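Low molecular weight phosphotyrosine protein phosphatase (Vibrio cholerae, PDB 6U1P) probably removes phosphate from phosphotyrosine in proteins, as a low molecular weight tyrosine phosphatase. Local coordinates at residues Val11-Leu16 / Arg91-Asp96. Numbering follows the deposited sequence.
Sequences VCTGNL and RTNLAD
The amide of Asn93 lies against the backbone of Cys12, with Asn93 CG 3.8 Å from Cys12 CA. Asn93 ND2 is 3.4 Å from Cys12 C. The same ND2 donates a hydrogen bond to the hydroxyl of Thr13, 3.2 Å from OG1. The bond is fairly straight, with an N-H...O angle of 160°, and the hydroxyl oxygen sits within 8° of the amide plane, so an N-H of the amide points at the oxygen with little tilt. The two side chains cross at about a right angle. A chi1 of -46° sets OG1 of Thr13 beside its own backbone N, where it faces ND2, while the methyl CG2 takes the position anti to that nitrogen. ND2 also comes within 3.3 Å of Thr13 N, but both are donors and no bond joins them. Val11 O merely passes Asn93 OD1 at 4.1 Å, two acceptors with nothing bonding them.

Asn93 projects from the first turn of helix 91-100, which follows strand 85-88 of the parallel sheet, and it meets the end of the neighbouring strand 6-12 where the chain runs into the phosphate-binding loop. The loop starting at Cys12 and ending with Arg18 and Ser19 fits the CX5R(S/T) signature of the family, with Cys12 the predicted nucleophile and Arg18 a further predicted active-site residue. CB of Cys12 points away from the helix, and Asn93 meets the Cys12 backbone on the side away from SG. Thr13 stands at the exposed margin of the contact, near Arg18, the predicted proton donor Asp125 and a glycerol bound at the loop. On the helix side, Asp90 accepts a hydrogen bond from the backbone N of Asn93, and the Asn93 side chain also touches Ala88.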
ATOM      1  N   VAL B  11      15.826  -9.970   8.302  1.00 56.61           N
ATOM      2  CA  VAL B  11      16.175  -8.615   7.895  1.00 56.97           C
ATOM      3  C   VAL B  11      15.587  -8.323   6.526  1.00 60.61           C
ATOM      4  O   VAL B  11      15.781  -9.095   5.579  1.00 65.34           O
ATOM      5  CB  VAL B  11      17.703  -8.421   7.847  1.00 62.66           C
ATOM      6  CG1 VAL B  11      18.059  -7.040   7.279  1.00 55.98           C
ATOM      7  CG2 VAL B  11      18.323  -8.630   9.211  1.00 56.15           C
ATOM      8  N   CYS B  12      14.859  -7.220   6.426  1.00 56.32           N
ATOM      9  CA  CYS B  12      14.493  -6.659   5.131  1.00 58.53           C
ATOM     10  C   CYS B  12      15.023  -5.225   5.053  1.00 58.92           C
ATOM     11  O   CYS B  12      15.892  -4.887   5.850  1.00 60.54           O
ATOM     12  CB  CYS B  12      12.996  -6.855   4.913  1.00 56.58           C
ATOM     13  SG  CYS B  12      11.903  -5.934   6.065  1.00 51.83           S
ATOM     14  N   THR B  13      14.571  -4.385   4.114  1.00 58.06           N
ATOM     15  CA  THR B  13      15.157  -3.047   4.003  1.00 59.89           C
ATOM     16  C   THR B  13      14.776  -2.130   5.174  1.00 56.19           C
ATOM     17  O   THR B  13      15.659  -1.538   5.801  1.00 61.28           O
ATOM     18  CB  THR B  13      14.765  -2.395   2.667  1.00 67.24           C
ATOM     19  OG1 THR B  13      14.934  -3.337   1.596  1.00 68.83           O
ATOM     20  CG2 THR B  13      15.664  -1.201   2.375  1.00 64.80           C
ATOM     21  N   GLY B  14      13.479  -1.956   5.464  1.00 53.48           N
ATOM     22  CA  GLY B  14      13.043  -0.989   6.467  1.00 52.04           C
ATOM     23  C   GLY B  14      12.499  -1.555   7.775  1.00 55.05           C
ATOM     24  O   GLY B  14      12.086  -0.801   8.658  1.00 52.31           O
ATOM     25  N   ASN B  15      12.481  -2.885   7.899  1.00 48.56           N
ATOM     26  CA  ASN B  15      11.879  -3.583   9.031  1.00 48.24           C
ATOM     27  C   ASN B  15      10.411  -3.206   9.182  1.00 49.63           C
ATOM     28  O   ASN B  15       9.893  -3.155  10.297  1.00 45.84           O
ATOM     29  CB  ASN B  15      12.649  -3.298  10.329  1.00 50.26           C
ATOM     30  CG  ASN B  15      12.354  -4.303  11.449  1.00 53.90           C
ATOM     31  OD1 ASN B  15      12.248  -3.921  12.618  1.00 56.65           O
ATOM     32  ND2 ASN B  15      12.268  -5.592  11.103  1.00 55.48           N
ATOM     33  N   LEU B  16       9.729  -2.917   8.072  1.00 46.42           N
ATOM     34  CA  LEU B  16       8.339  -2.484   8.133  1.00 51.76           C
ATOM     35  C   LEU B  16       7.329  -3.546   7.717  1.00 53.97           C
ATOM     36  O   LEU B  16       6.188  -3.506   8.192  1.00 47.58           O
ATOM     37  CB  LEU B  16       8.120  -1.242   7.250  1.00 55.64           C
ATOM     38  CG  LEU B  16       8.961  -0.001   7.585  1.00 63.27           C
ATOM     39  CD1 LEU B  16       8.591   1.229   6.721  1.00 59.62           C
ATOM     40  CD2 LEU B  16       8.834   0.317   9.076  1.00 56.76           C
ATOM     41  N   ARG B  91      17.961 -10.276  -2.428  1.00 70.25           N
ATOM     42  CA  ARG B  91      19.401 -10.255  -2.656  1.00 78.95           C
ATOM     43  C   ARG B  91      20.010  -8.924  -2.239  1.00 78.91           C
ATOM     44  O   ARG B  91      21.102  -8.887  -1.657  1.00 78.61           O
ATOM     45  CB  ARG B  91      19.701 -10.553  -4.122  1.00 81.84           C
ATOM     46  CG  ARG B  91      19.572 -12.017  -4.446  1.00 82.73           C
ATOM     47  CD  ARG B  91      19.776 -12.299  -5.924  1.00 82.39           C
ATOM     48  NE  ARG B  91      19.332 -13.650  -6.238  1.00 95.05           N
ATOM     49  CZ  ARG B  91      19.927 -14.760  -5.807  1.00 96.47           C
ATOM     50  NH1 ARG B  91      21.008 -14.690  -5.042  1.00 97.17           N
ATOM     51  NH2 ARG B  91      19.441 -15.948  -6.146  1.00 97.66           N
ATOM     52  N   THR B  92      19.296  -7.825  -2.487  1.00 71.21           N
ATOM     53  CA  THR B  92      19.782  -6.519  -2.066  1.00 81.90           C
ATOM     54  C   THR B  92      20.005  -6.482  -0.556  1.00 82.29           C
ATOM     55  O   THR B  92      20.992  -5.908  -0.079  1.00 85.62           O
ATOM     56  CB  THR B  92      18.787  -5.440  -2.501  1.00 79.80           C
ATOM     57  OG1 THR B  92      18.565  -5.543  -3.916  1.00 78.29           O
ATOM     58  CG2 THR B  92      19.304  -4.043  -2.151  1.00 82.57           C
ATOM     59  N   ASN B  93      19.116  -7.120   0.210  1.00 75.55           N
ATOM     60  CA  ASN B  93      19.313  -7.206   1.652  1.00 70.81           C
ATOM     61  C   ASN B  93      20.552  -8.031   1.985  1.00 73.64           C
ATOM     62  O   ASN B  93      21.369  -7.641   2.828  1.00 67.18           O
ATOM     63  CB  ASN B  93      18.076  -7.821   2.309  1.00 68.36           C
ATOM     64  CG  ASN B  93      16.820  -6.995   2.087  1.00 70.53           C
ATOM     65  OD1 ASN B  93      15.759  -7.534   1.764  1.00 66.74           O
ATOM     66  ND2 ASN B  93      16.935  -5.680   2.269  1.00 72.27           N
ATOM     67  N   LEU B  94      20.701  -9.181   1.324  1.00 69.69           N
ATOM     68  CA  LEU B  94      21.832 -10.053   1.590  1.00 75.61           C
ATOM     69  C   LEU B  94      23.149  -9.365   1.273  1.00 81.90           C
ATOM     70  O   LEU B  94      24.145  -9.587   1.970  1.00 81.43           O
ATOM     71  CB  LEU B  94      21.693 -11.343   0.783  1.00 76.37           C
ATOM     72  CG  LEU B  94      22.801 -12.379   0.957  1.00 75.38           C
ATOM     73  CD1 LEU B  94      22.700 -13.041   2.320  1.00 73.81           C
ATOM     74  CD2 LEU B  94      22.708 -13.402  -0.149  1.00 77.82           C
ATOM     75  N   ALA B  95      23.164  -8.520   0.241  1.00 84.37           N
ATOM     76  CA  ALA B  95      24.384  -7.808  -0.126  1.00 89.45           C
ATOM     77  C   ALA B  95      24.757  -6.770   0.923  1.00 86.92           C
ATOM     78  O   ALA B  95      25.922  -6.674   1.328  1.00 85.81           O
ATOM     79  CB  ALA B  95      24.210  -7.151  -1.494  1.00 92.01           C
ATOM     80  N   ASP B  96      23.782  -5.981   1.378  1.00 83.75           N
ATOM     81  CA  ASP B  96      24.092  -4.922   2.331  1.00 87.62           C
ATOM     82  C   ASP B  96      24.550  -5.473   3.679  1.00 87.35           C
ATOM     83  O   ASP B  96      25.400  -4.859   4.335  1.00 91.32           O
ATOM     84  CB  ASP B  96      22.887  -4.001   2.478  1.00 88.26           C
ATOM     85  CG  ASP B  96      22.490  -3.367   1.161  1.00 92.53           C
ATOM     86  OD1 ASP B  96      23.339  -3.361   0.238  1.00 96.34           O
ATOM     87  OD2 ASP B  96      21.340  -2.889   1.039  1.00 90.71           O
TER